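PDB 4Q1K: polyketide biosynthesis enoyl-CoA isomerase PksI, which catalyses the decarboxylation of a carrier-tethered 3-methylglutaconyl group to 3-methylcrotonyl during synthesis of the antibiotic bacillaene. Local coordinates for residues T98-D103 / R240-E245; I137-R142 / L205-E210; A161-P166 / A232-Q237; Q175-L178 / S183-G186. The protein carries 1 engineered substitution. All blocks are in the same frame, centred on the assembly; numbering follows the deposited sequence.

Contact 1: T98-D103 / R240-E245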
loop_
_atom_site.group_PDB
_atom_site.type_symbol
_atom_site.label_atom_id
_atom_site.label_comp_id
_atom_site.label_asym_id
_atom_site.label_seq_id
_atom_site.Cartn_x
_atom_site.Cartn_y
_atom_site.Cartn_z
ATOM N N THR B 98 6.422 34.937 -1.932
ATOM C CA THR B 98 6.495 34.021 -0.814
ATOM C C THR B 98 6.625 32.626 -1.429
ATOM O O THR B 98 6.434 32.450 -2.652
ATOM C CB THR B 98 5.162 34.062 0.002
ATOM O OG1 THR B 98 4.049 33.721 -0.850
ATOM C CG2 THR B 98 4.880 35.462 0.578
ATOM N N LYS B 99 7.031 31.671 -0.601
ATOM C CA LYS B 99 7.121 30.259 -0.976
ATOM C C LYS B 99 6.332 29.451 0.077
ATOM O O LYS B 99 6.102 29.950 1.209
ATOM C CB LYS B 99 8.566 29.781 -1.042
ATOM C CG LYS B 99 9.592 30.747 -1.584
ATOM C CD LYS B 99 10.903 30.020 -1.856
ATOM C CE LYS B 99 11.449 29.348 -0.610
ATOM N NZ LYS B 99 11.918 30.317 0.426
ATOM N N PHE B 100 5.901 28.227 -0.274
ATOM C CA PHE B 100 5.017 27.469 0.659
ATOM C C PHE B 100 5.726 27.099 1.945
ATOM O O PHE B 100 5.095 26.888 2.967
ATOM C CB PHE B 100 4.406 26.216 -0.066
ATOM C CG PHE B 100 5.328 25.007 -0.127
ATOM C CD1 PHE B 100 5.488 24.196 0.979
ATOM C CD2 PHE B 100 5.942 24.602 -1.338
ATOM C CE1 PHE B 100 6.318 23.047 0.895
ATOM C CE2 PHE B 100 6.726 23.462 -1.417
ATOM C CZ PHE B 100 6.952 22.690 -0.283
ATOM N N THR B 101 7.056 27.027 1.900
ATOM C CA THR B 101 7.842 26.716 3.087
ATOM C C THR B 101 7.976 27.927 4.058
ATOM O O THR B 101 8.498 27.716 5.144
ATOM C CB THR B 101 9.257 26.229 2.720
ATOM O OG1 THR B 101 9.801 27.132 1.759
ATOM C CG2 THR B 101 9.232 24.894 2.095
ATOM N N ASP B 102 7.455 29.122 3.726
ATOM C CA ASP B 102 7.641 30.317 4.559
ATOM C C ASP B 102 7.071 30.131 5.959
ATOM O O ASP B 102 7.687 30.506 6.963
ATOM C CB ASP B 102 7.100 31.589 3.893
ATOM C CG ASP B 102 8.015 32.093 2.764
ATOM O OD1 ASP B 102 9.162 31.619 2.601
ATOM O OD2 ASP B 102 7.575 32.955 2.023
ATOM N N ASP B 103 5.898 29.527 6.037
ATOM C CA ASP B 103 5.308 29.245 7.319
ATOM C C ASP B 103 5.100 27.775 7.166
ATOM O O ASP B 103 4.594 27.344 6.149
ATOM C CB ASP B 103 3.948 29.957 7.446
ATOM C CG ASP B 103 4.093 31.436 7.834
ATOM O OD1 ASP B 103 4.698 31.745 8.892
ATOM O OD2 ASP B 103 3.598 32.287 7.075
ATOM N N ARG B 240 14.062 16.427 1.704
ATOM C CA ARG B 240 14.479 16.388 0.325
ATOM C C ARG B 240 13.312 16.510 -0.640
ATOM O O ARG B 240 13.470 17.063 -1.718
ATOM C CB ARG B 240 15.182 15.062 0.117
ATOM C CG ARG B 240 15.685 14.854 -1.283
ATOM C CD ARG B 240 16.216 13.411 -1.468
ATOM N NE ARG B 240 16.453 13.068 -2.884
ATOM C CZ ARG B 240 17.395 13.626 -3.660
ATOM N NH1 ARG B 240 18.211 14.558 -3.169
ATOM N NH2 ARG B 240 17.519 13.268 -4.938
ATOM N N VAL B 241 12.138 15.934 -0.293
ATOM C CA VAL B 241 10.963 16.082 -1.100
ATOM C C VAL B 241 10.479 17.501 -1.110
ATOM O O VAL B 241 10.110 17.977 -2.141
ATOM C CB VAL B 241 9.840 14.994 -0.753
ATOM C CG1 VAL B 241 8.671 15.159 -1.730
ATOM C CG2 VAL B 241 10.460 13.615 -0.921
ATOM N N ILE B 242 10.564 18.208 0.022
ATOM C CA ILE B 242 10.203 19.636 0.103
ATOM C C ILE B 242 11.085 20.430 -0.888
ATOM O O ILE B 242 10.566 21.271 -1.639
ATOM C CB ILE B 242 10.358 20.137 1.557
ATOM C CG1 ILE B 242 9.242 19.489 2.447
ATOM C CG2 ILE B 242 10.187 21.638 1.625
ATOM C CD1 ILE B 242 7.814 19.740 1.941
ATOM N N GLU B 243 12.369 20.083 -0.949
ATOM C CA GLU B 243 13.315 20.811 -1.880
ATOM C C GLU B 243 12.855 20.451 -3.331
ATOM O O GLU B 243 12.802 21.326 -4.184
ATOM C CB GLU B 243 14.740 20.310 -1.738
ATOM C CG GLU B 243 15.544 20.543 -0.461
ATOM C CD GLU B 243 16.949 19.822 -0.478
ATOM O OE1 GLU B 243 17.555 19.599 -1.566
ATOM O OE2 GLU B 243 17.465 19.462 0.619
ATOM N N GLN B 244 12.560 19.180 -3.635
ATOM C CA GLN B 244 12.034 18.850 -4.966
ATOM C C GLN B 244 10.732 19.589 -5.332
ATOM O O GLN B 244 10.563 20.078 -6.444
ATOM C CB GLN B 244 11.845 17.334 -5.054
ATOM C CG GLN B 244 13.182 16.688 -4.990
ATOM C CD GLN B 244 13.108 15.205 -4.833
ATOM O OE1 GLN B 244 12.131 14.608 -4.344
ATOM N NE2 GLN B 244 14.183 14.587 -5.198
ATOM N N GLU B 245 9.798 19.664 -4.384
ATOM C CA GLU B 245 8.556 20.379 -4.660
ATOM C C GLU B 245 8.785 21.883 -4.856
ATOM O O GLU B 245 8.084 22.526 -5.654
ATOM C CB GLU B 245 7.646 20.187 -3.473
ATOM C CG GLU B 245 7.081 18.747 -3.481
ATOM C CD GLU B 245 6.134 18.482 -2.336
ATOM O OE1 GLU B 245 5.927 19.345 -1.518
ATOM O OE2 GLU B 245 5.584 17.348 -2.215
#
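I242 reaches from helix 220-252 to F100 and T101, and its side chain can be followed branch by branch. At CB it divides. I242 and T101 pass each other in opposite directions, their CG2 methyls 3.4 Å apart, tighter than usual for two methyl groups, and I242 CG2 also lies 3.9 Å from F100 CZ. The other branch leaves CB with CG1 anti to the carbonyl carbon (chi1 -70°) and ends in CD1, which sits in the plane of the F100 ring, at its edge, 3.8 Å from F100 CE1. T101 CG2 covers one face of the same ring near its rim, so the two residues meet the phenyl from different directions.

One turn further along the helix, E245 adds its CB, 4.0 Å from F100 CE2, and its OE1, 3.7 Å from F100 CZ; ring and carboxylate planes are 55° apart. That carboxylate is anchored elsewhere: OE1 accepts from G160 N, and OE2 is hydrogen-bonded to T162 OG1. On the loop side, K99 N bonds D102 OD2 at 3.0 Å. The F100 ring also meets that of the active-site H249, their planes about 80° apart, which puts the contact beside the active site of this crotonase-family enzyme.

Contact 2: I137-R142 / L205-E210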
loop_
_atom_site.group_PDB
_atom_site.type_symbol
_atom_site.label_atom_id
_atom_site.label_comp_id
_atom_site.label_asym_id
_atom_site.label_seq_id
_atom_site.Cartn_x
_atom_site.Cartn_y
_atom_site.Cartn_z
ATOM N N ILE B 137 -2.927 9.294 12.915
ATOM C CA ILE B 137 -4.244 8.622 12.695
ATOM C C ILE B 137 -5.153 9.570 11.973
ATOM O O ILE B 137 -5.274 10.755 12.428
ATOM C CB ILE B 137 -4.892 8.197 14.007
ATOM C CG1 ILE B 137 -4.046 7.037 14.554
ATOM C CG2 ILE B 137 -6.284 7.567 13.694
ATOM C CD1 ILE B 137 -4.275 6.758 16.034
ATOM N N VAL B 138 -5.699 9.178 10.830
ATOM C CA VAL B 138 -6.578 10.179 10.096
ATOM C C VAL B 138 -8.008 9.654 10.086
ATOM O O VAL B 138 -8.180 8.508 9.767
ATOM C CB VAL B 138 -6.081 10.317 8.642
ATOM C CG1 VAL B 138 -7.111 11.188 7.821
ATOM C CG2 VAL B 138 -4.621 10.927 8.644
ATOM N N ILE B 139 -9.029 10.456 10.344
ATOM C CA ILE B 139 -10.422 9.926 10.238
ATOM C C ILE B 139 -11.154 10.854 9.281
ATOM O O ILE B 139 -11.056 12.051 9.449
ATOM C CB ILE B 139 -11.131 10.088 11.625
ATOM C CG1 ILE B 139 -10.365 9.284 12.707
ATOM C CG2 ILE B 139 -12.580 9.537 11.529
ATOM C CD1 ILE B 139 -10.665 9.848 14.138
ATOM N N LEU B 140 -11.870 10.351 8.295
ATOM C CA LEU B 140 -12.591 11.199 7.392
ATOM C C LEU B 140 -14.108 11.140 7.652
ATOM O O LEU B 140 -14.580 10.178 8.252
ATOM C CB LEU B 140 -12.396 10.735 5.934
ATOM C CG LEU B 140 -10.943 10.544 5.454
ATOM C CD1 LEU B 140 -11.014 10.071 3.967
ATOM C CD2 LEU B 140 -10.137 11.829 5.624
ATOM N N SER B 141 -14.818 12.162 7.148
ATOM C CA SER B 141 -16.267 12.174 7.163
ATOM C C SER B 141 -16.807 11.717 5.790
ATOM O O SER B 141 -16.343 12.097 4.707
ATOM C CB SER B 141 -16.737 13.618 7.395
ATOM O OG SER B 141 -17.956 13.864 6.666
ATOM N N ARG B 142 -17.819 10.852 5.834
ATOM C CA ARG B 142 -18.325 10.308 4.626
ATOM C C ARG B 142 -18.841 11.363 3.625
ATOM O O ARG B 142 -18.722 11.188 2.379
ATOM C CB ARG B 142 -19.526 9.390 5.076
ATOM C CG ARG B 142 -19.930 8.402 3.997
ATOM C CD ARG B 142 -20.993 7.358 4.474
ATOM N NE ARG B 142 -20.572 6.470 5.584
ATOM C CZ ARG B 142 -21.460 5.785 6.319
ATOM N NH1 ARG B 142 -22.763 5.902 6.072
ATOM N NH2 ARG B 142 -21.071 4.967 7.277
ATOM N N LEU B 205 -15.847 13.295 15.508
ATOM C CA LEU B 205 -15.065 13.824 16.689
ATOM C C LEU B 205 -15.292 12.909 17.877
ATOM O O LEU B 205 -14.362 12.628 18.619
ATOM C CB LEU B 205 -15.469 15.274 17.001
ATOM C CG LEU B 205 -14.689 15.924 18.159
ATOM C CD1 LEU B 205 -13.207 15.957 17.808
ATOM C CD2 LEU B 205 -15.239 17.347 18.321
ATOM N N ASP B 206 -16.504 12.354 18.052
ATOM C CA ASP B 206 -16.709 11.430 19.142
ATOM C C ASP B 206 -15.779 10.208 19.043
ATOM O O ASP B 206 -15.278 9.727 20.084
ATOM C CB ASP B 206 -18.164 10.879 19.172
ATOM C CG ASP B 206 -19.185 11.934 19.653
ATOM O OD1 ASP B 206 -18.791 12.886 20.327
ATOM O OD2 ASP B 206 -20.342 11.807 19.251
ATOM N N TYR B 207 -15.636 9.669 17.814
ATOM C CA TYR B 207 -14.772 8.530 17.616
ATOM C C TYR B 207 -13.301 8.945 17.935
ATOM O O TYR B 207 -12.589 8.183 18.577
ATOM C CB TYR B 207 -14.883 8.073 16.162
ATOM C CG TYR B 207 -13.950 6.988 15.782
ATOM C CD1 TYR B 207 -14.294 5.620 15.987
ATOM C CD2 TYR B 207 -12.747 7.273 15.216
ATOM C CE1 TYR B 207 -13.422 4.565 15.596
ATOM C CE2 TYR B 207 -11.871 6.252 14.886
ATOM C CZ TYR B 207 -12.226 4.925 15.042
ATOM O OH TYR B 207 -11.311 4.008 14.631
ATOM N N ALA B 208 -12.876 10.108 17.450
ATOM C CA ALA B 208 -11.485 10.633 17.769
ATOM C C ALA B 208 -11.267 10.690 19.280
ATOM O O ALA B 208 -10.169 10.326 19.755
ATOM C CB ALA B 208 -11.275 12.005 17.145
ATOM N N VAL B 209 -12.252 11.191 20.022
ATOM C CA VAL B 209 -12.081 11.261 21.511
ATOM C C VAL B 209 -11.907 9.870 22.085
ATOM O O VAL B 209 -11.082 9.613 22.980
ATOM C CB VAL B 209 -13.292 11.970 22.154
ATOM C CG1 VAL B 209 -13.270 11.777 23.677
ATOM C CG2 VAL B 209 -13.314 13.422 21.683
ATOM N N GLU B 210 -12.740 8.926 21.638
ATOM C CA GLU B 210 -12.601 7.561 22.199
ATOM C C GLU B 210 -11.234 6.969 21.852
ATOM O O GLU B 210 -10.595 6.255 22.669
ATOM C CB GLU B 210 -13.725 6.632 21.676
ATOM C CG GLU B 210 -15.072 7.068 22.248
ATOM C CD GLU B 210 -16.279 6.436 21.566
ATOM O OE1 GLU B 210 -16.092 5.892 20.473
ATOM O OE2 GLU B 210 -17.401 6.500 22.114
#
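S141 OG is hydrogen-bonded to both E143 OE1 and S144 OG near the end of strand 137-141, whose I139 reaches across to Y207 and A208 of helix 201-215. Two residues back along the strand, I139 directs its CB toward the helix, and the CA of I139 lies 7.6 Å from the CA of A208. Its CG1 is anti to the carbonyl carbon (chi1 -61°), and the nearly extended chi2 of 157° carries CD1 out to the helix surface.

There CD1 does most of the touching. It lies at the edge of the Y207 ring, near the ring plane, with I139 CD1 and Y207 CD2 3.5 Å apart. I139 CG1 is 4.0 Å from Y207 CE2, off the ring plane. Y207 holds its CG anti to the backbone N (chi1 174°), which sets the ring alongside I139, and the two side chains cross obliquely. On the next residue of the helix, A208 CB approaches I139 CD1 at 3.8 Å; the same small methyl also rests on I117 and A119 of strand 116-120 and on I73 of strand 71-75.

I139 is held in the parallel part of the mixed sheet by backbone bonds to A118 and M120. No hydrogen bond or charge pair joins 137-142 to 205-210, so between these two segments strand and helix meet through shape and apolar contact.

Contact 3: A161-P166 / A232-Q237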
loop_
_atom_site.group_PDB
_atom_site.type_symbol
_atom_site.label_atom_id
_atom_site.label_comp_id
_atom_site.label_asym_id
_atom_site.label_seq_id
_atom_site.Cartn_x
_atom_site.Cartn_y
_atom_site.Cartn_z
ATOM N N ALA B 161 2.846 17.275 -0.198
ATOM C CA ALA B 161 1.746 16.449 -0.698
ATOM C C ALA B 161 2.341 15.292 -1.503
ATOM O O ALA B 161 1.787 14.173 -1.483
ATOM C CB ALA B 161 0.854 17.311 -1.583
ATOM N N THR B 162 3.430 15.518 -2.281
ATOM C CA THR B 162 3.855 14.361 -3.160
ATOM C C THR B 162 4.574 13.282 -2.377
ATOM O O THR B 162 4.800 12.169 -2.885
ATOM C CB THR B 162 4.826 14.857 -4.299
ATOM O OG1 THR B 162 6.065 15.340 -3.683
ATOM C CG2 THR B 162 4.165 16.035 -5.064
ATOM N N PHE B 163 4.877 13.542 -1.109
ATOM C CA PHE B 163 5.480 12.479 -0.275
ATOM C C PHE B 163 4.349 11.852 0.581
ATOM O O PHE B 163 4.201 10.620 0.632
ATOM C CB PHE B 163 6.508 13.161 0.627
ATOM C CG PHE B 163 7.045 12.232 1.682
ATOM C CD1 PHE B 163 7.902 11.214 1.301
ATOM C CD2 PHE B 163 6.605 12.314 3.007
ATOM C CE1 PHE B 163 8.433 10.333 2.253
ATOM C CE2 PHE B 163 7.079 11.378 3.946
ATOM C CZ PHE B 163 7.994 10.376 3.551
ATOM N N ILE B 164 3.507 12.694 1.242
ATOM C CA ILE B 164 2.576 12.142 2.273
ATOM C C ILE B 164 1.353 11.479 1.655
ATOM O O ILE B 164 0.774 10.540 2.233
ATOM C CB ILE B 164 2.224 13.213 3.328
ATOM C CG1 ILE B 164 1.712 12.559 4.669
ATOM C CG2 ILE B 164 1.183 14.143 2.745
ATOM C CD1 ILE B 164 2.704 11.625 5.380
ATOM N N VAL B 165 0.951 11.937 0.473
ATOM C CA VAL B 165 -0.199 11.276 -0.168
ATOM C C VAL B 165 0.095 9.778 -0.569
ATOM O O VAL B 165 -0.668 8.936 -0.190
ATOM C CB VAL B 165 -0.836 12.183 -1.293
ATOM C CG1 VAL B 165 -2.027 11.404 -1.961
ATOM C CG2 VAL B 165 -1.312 13.572 -0.712
ATOM N N PRO B 166 1.184 9.490 -1.304
ATOM C CA PRO B 166 1.544 8.107 -1.564
ATOM C C PRO B 166 1.806 7.383 -0.225
ATOM O O PRO B 166 1.497 6.214 -0.090
ATOM C CB PRO B 166 2.835 8.197 -2.387
ATOM C CG PRO B 166 2.957 9.642 -2.872
ATOM C CD PRO B 166 2.082 10.484 -1.956
ATOM N N ALA B 232 10.314 7.985 12.049
ATOM C CA ALA B 232 11.762 8.296 11.732
ATOM C C ALA B 232 11.963 8.416 10.170
ATOM O O ALA B 232 12.554 9.394 9.709
ATOM C CB ALA B 232 12.685 7.209 12.331
ATOM N N PRO B 233 11.484 7.432 9.370
ATOM C CA PRO B 233 11.733 7.524 7.919
ATOM C C PRO B 233 11.008 8.703 7.275
ATOM O O PRO B 233 11.558 9.264 6.316
ATOM C CB PRO B 233 11.160 6.209 7.349
ATOM C CG PRO B 233 10.991 5.273 8.567
ATOM C CD PRO B 233 10.738 6.184 9.736
ATOM N N LEU B 234 9.819 9.094 7.771
ATOM C CA LEU B 234 9.140 10.280 7.236
ATOM C C LEU B 234 9.926 11.502 7.624
ATOM O O LEU B 234 10.064 12.416 6.776
ATOM C CB LEU B 234 7.740 10.439 7.836
ATOM C CG LEU B 234 6.680 9.531 7.245
ATOM C CD1 LEU B 234 7.020 8.073 7.363
ATOM C CD2 LEU B 234 5.404 9.880 7.982
ATOM N N ARG B 235 10.401 11.572 8.910
ATOM C CA ARG B 235 11.119 12.801 9.284
ATOM C C ARG B 235 12.443 12.945 8.514
ATOM O O ARG B 235 12.864 14.075 8.120
ATOM C CB ARG B 235 11.379 12.773 10.824
ATOM C CG ARG B 235 10.088 13.126 11.624
ATOM C CD ARG B 235 10.365 12.938 13.110
ATOM N NE ARG B 235 9.185 13.260 13.899
ATOM C CZ ARG B 235 9.000 12.857 15.145
ATOM N NH1 ARG B 235 9.883 12.021 15.715
ATOM N NH2 ARG B 235 7.906 13.273 15.811
ATOM N N ASP B 236 13.078 11.792 8.247
ATOM C CA ASP B 236 14.303 11.736 7.503
ATOM C C ASP B 236 14.134 12.120 6.036
ATOM O O ASP B 236 14.993 12.786 5.494
ATOM C CB ASP B 236 14.879 10.335 7.610
ATOM C CG ASP B 236 16.195 10.187 6.855
ATOM O OD1 ASP B 236 17.173 10.918 7.155
ATOM O OD2 ASP B 236 16.238 9.358 5.913
ATOM N N GLN B 237 13.056 11.634 5.403
ATOM C CA GLN B 237 12.860 11.746 3.952
ATOM C C GLN B 237 12.169 13.013 3.503
ATOM O O GLN B 237 12.404 13.437 2.346
ATOM C CB GLN B 237 12.157 10.541 3.398
ATOM C CG GLN B 237 12.990 9.239 3.505
ATOM C CD GLN B 237 12.120 8.025 3.189
ATOM O OE1 GLN B 237 11.203 8.118 2.386
ATOM N NE2 GLN B 237 12.323 6.941 3.867
#
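Segments 161-166 and 232-237, on helices 161-169 and 220-252, run nearly antiparallel, at 162°, with segment axes 11.6 Å apart and the CA atoms of F163 and Q237 8.5 Å from each other. That is a wide gap for two helices, and the F163 ring bridges it. F163 CG is anti to the backbone N (chi1 171°), which sends the phenyl outward to the other helix, where its rim enters between L234 and Q237.

Both partners lie at the ring's edge, near its plane. F163 CE2 is 3.8 Å from L234 CG, whereas F163 CE1 faces Q237 OE1 at 3.5 Å, and Q237 CB lies 3.9 Å from F163 CE1. The amide and ring planes stand 81° apart. Beside them, the tip of I164 brings CD1 to within 4.1 Å of L234 CD2, the two side chains crossing at about a right angle. F163 also packs on L238 and V241, and L234 touches F171 of the third subunit.

No hydrogen bond joins 161-166 to 232-237. Between these two segments the contact is chiefly apolar, and the glutamine oxygen, facing a ring C-H edge that is slightly positive, probably adds a weak electrostatic attraction.

Contact 4: Q175-L178 / S183-G186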
loop_
_atom_site.group_PDB
_atom_site.type_symbol
_atom_site.label_atom_id
_atom_site.label_comp_id
_atom_site.label_asym_id
_atom_site.label_seq_id
_atom_site.Cartn_x
_atom_site.Cartn_y
_atom_site.Cartn_z
ATOM N N GLN B 175 -1.332 8.722 -7.420
ATOM C CA GLN B 175 -1.062 9.265 -8.762
ATOM C C GLN B 175 -2.317 10.050 -9.209
ATOM O O GLN B 175 -2.215 11.106 -9.764
ATOM C CB GLN B 175 -0.788 8.197 -9.806
ATOM C CG GLN B 175 0.297 7.190 -9.450
ATOM C CD GLN B 175 1.564 7.929 -8.988
ATOM O OE1 GLN B 175 1.832 8.152 -7.755
ATOM N NE2 GLN B 175 2.311 8.376 -9.965
ATOM N N GLU B 176 -3.491 9.395 -9.073
ATOM C CA GLU B 176 -4.696 9.974 -9.592
ATOM C C GLU B 176 -5.013 11.230 -8.791
ATOM O O GLU B 176 -5.380 12.281 -9.358
ATOM C CB GLU B 176 -5.808 8.875 -9.364
ATOM C CG GLU B 176 -7.151 9.347 -9.817
ATOM C CD GLU B 176 -8.228 8.300 -9.434
ATOM O OE1 GLU B 176 -8.018 7.124 -9.742
ATOM O OE2 GLU B 176 -9.250 8.677 -8.815
ATOM N N ILE B 177 -4.948 11.107 -7.460
ATOM C CA ILE B 177 -5.243 12.300 -6.618
ATOM C C ILE B 177 -4.364 13.509 -6.924
ATOM O O ILE B 177 -4.862 14.631 -7.054
ATOM C CB ILE B 177 -5.083 11.959 -5.100
ATOM C CG1 ILE B 177 -6.287 11.042 -4.722
ATOM C CG2 ILE B 177 -4.950 13.194 -4.155
ATOM C CD1 ILE B 177 -6.115 10.325 -3.319
ATOM N N LEU B 178 -3.100 13.255 -7.112
ATOM C CA LEU B 178 -2.152 14.384 -7.300
ATOM C C LEU B 178 -2.154 14.910 -8.753
ATOM O O LEU B 178 -2.159 16.176 -8.929
ATOM C CB LEU B 178 -0.715 13.990 -6.933
ATOM C CG LEU B 178 -0.579 13.613 -5.472
ATOM C CD1 LEU B 178 0.846 12.993 -5.274
ATOM C CD2 LEU B 178 -0.664 14.890 -4.566
ATOM N N SER B 183 -11.915 16.121 -6.747
ATOM C CA SER B 183 -12.561 16.156 -5.426
ATOM C C SER B 183 -13.247 14.853 -5.119
ATOM O O SER B 183 -14.014 14.360 -5.957
ATOM C CB SER B 183 -13.640 17.230 -5.424
ATOM O OG SER B 183 -12.951 18.498 -5.354
ATOM N N TYR B 184 -13.032 14.308 -3.929
ATOM C CA TYR B 184 -13.639 13.032 -3.532
ATOM C C TYR B 184 -14.413 13.172 -2.251
ATOM O O TYR B 184 -13.876 13.705 -1.297
ATOM C CB TYR B 184 -12.522 12.055 -3.198
ATOM C CG TYR B 184 -11.596 11.780 -4.371
ATOM C CD1 TYR B 184 -10.568 12.634 -4.721
ATOM C CD2 TYR B 184 -11.768 10.628 -5.142
ATOM C CE1 TYR B 184 -9.749 12.371 -5.866
ATOM C CE2 TYR B 184 -10.943 10.373 -6.257
ATOM C CZ TYR B 184 -9.924 11.243 -6.590
ATOM O OH TYR B 184 -9.159 10.983 -7.697
ATOM N N ARG B 185 -15.670 12.718 -2.246
ATOM C CA ARG B 185 -16.322 12.544 -0.920
ATOM C C ARG B 185 -15.585 11.559 -0.066
ATOM O O ARG B 185 -14.967 10.644 -0.589
ATOM C CB ARG B 185 -17.792 12.070 -1.067
ATOM C CG ARG B 185 -18.631 13.063 -1.859
ATOM C CD ARG B 185 -19.181 14.199 -1.010
ATOM N NE ARG B 185 -19.639 15.270 -1.899
ATOM C CZ ARG B 185 -20.103 16.451 -1.523
ATOM N NH1 ARG B 185 -20.192 16.759 -0.221
ATOM N NH2 ARG B 185 -20.464 17.344 -2.460
ATOM N N GLY B 186 -15.724 11.653 1.264
ATOM C CA GLY B 186 -15.103 10.602 2.088
ATOM C C GLY B 186 -15.626 9.229 1.710
ATOM O O GLY B 186 -14.850 8.213 1.724
HETATM O O HOH W 1 -7.903 13.263 -8.783
#
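The short connection from helix 171-180 to strand 183-185, an outermost strand of the small three-stranded sheet, is spanned by Y184, which points its CB toward the helix and meets E176 and I177 there.

Y184 OH donates to E176 OE2 at 2.6 Å, a short bond. OE2 is met on its anti side, 15° out of the carboxylate plane, and itself lies near the plane of the phenol ring, at its edge; the two planes differ by 28°. The glutamate reaches this position with CG anti to its backbone N (chi1 178°) and an extended chain. R192 NH1 forms a salt bridge to the same OE2, so this oxygen is gripped by a phenol and a guanidinium, an arrangement that would probably stabilise the carboxylate's negative charge.

Water 1 donates to Y184 OH at 2.8 Å and also to E176 O at 2.8 Å. The hydroxyl therefore gives one hydrogen bond and receives another, and the water links it to the helix backbone as well. Beside this polar end, I177 CG1 lies obliquely against the ring, 3.9 Å from Y184 CE1, and the isoleucine packs onward against V165 and L169.

Backbone bonds link Y184 with Y146 of strand 145-147, and R185 N meets D188 OD2 at the start of helix 186-192. The result is a helix-to-strand connection closed by the Y184-E176 hydrogen bond and the E176-R192 salt bridge, at the edge of the smaller sheet of the crotonase fold.

From the N terminus, contact 1 opens first, at 98-103, and closes last, at 240-245, so its loop encloses the other three. Within it, contact 2 runs from strand 137-141 to helix 201-215, and contact 3 from helix 161-169 to helix 220-252; since 3 starts inside the loop of 2 and ends beyond it, these two cross. Contact 4 closes a short loop, 175-178 to 183-186, nested inside those of contacts 1, 2 and 3. Contacts 1 and 3 touch and share helix 220-252. V165 packs on I177 and T162 on L178, joining contact 3 to contact 4. Contact 2, across the chain's centre from contact 1, ties the large sheet to helix 201-215.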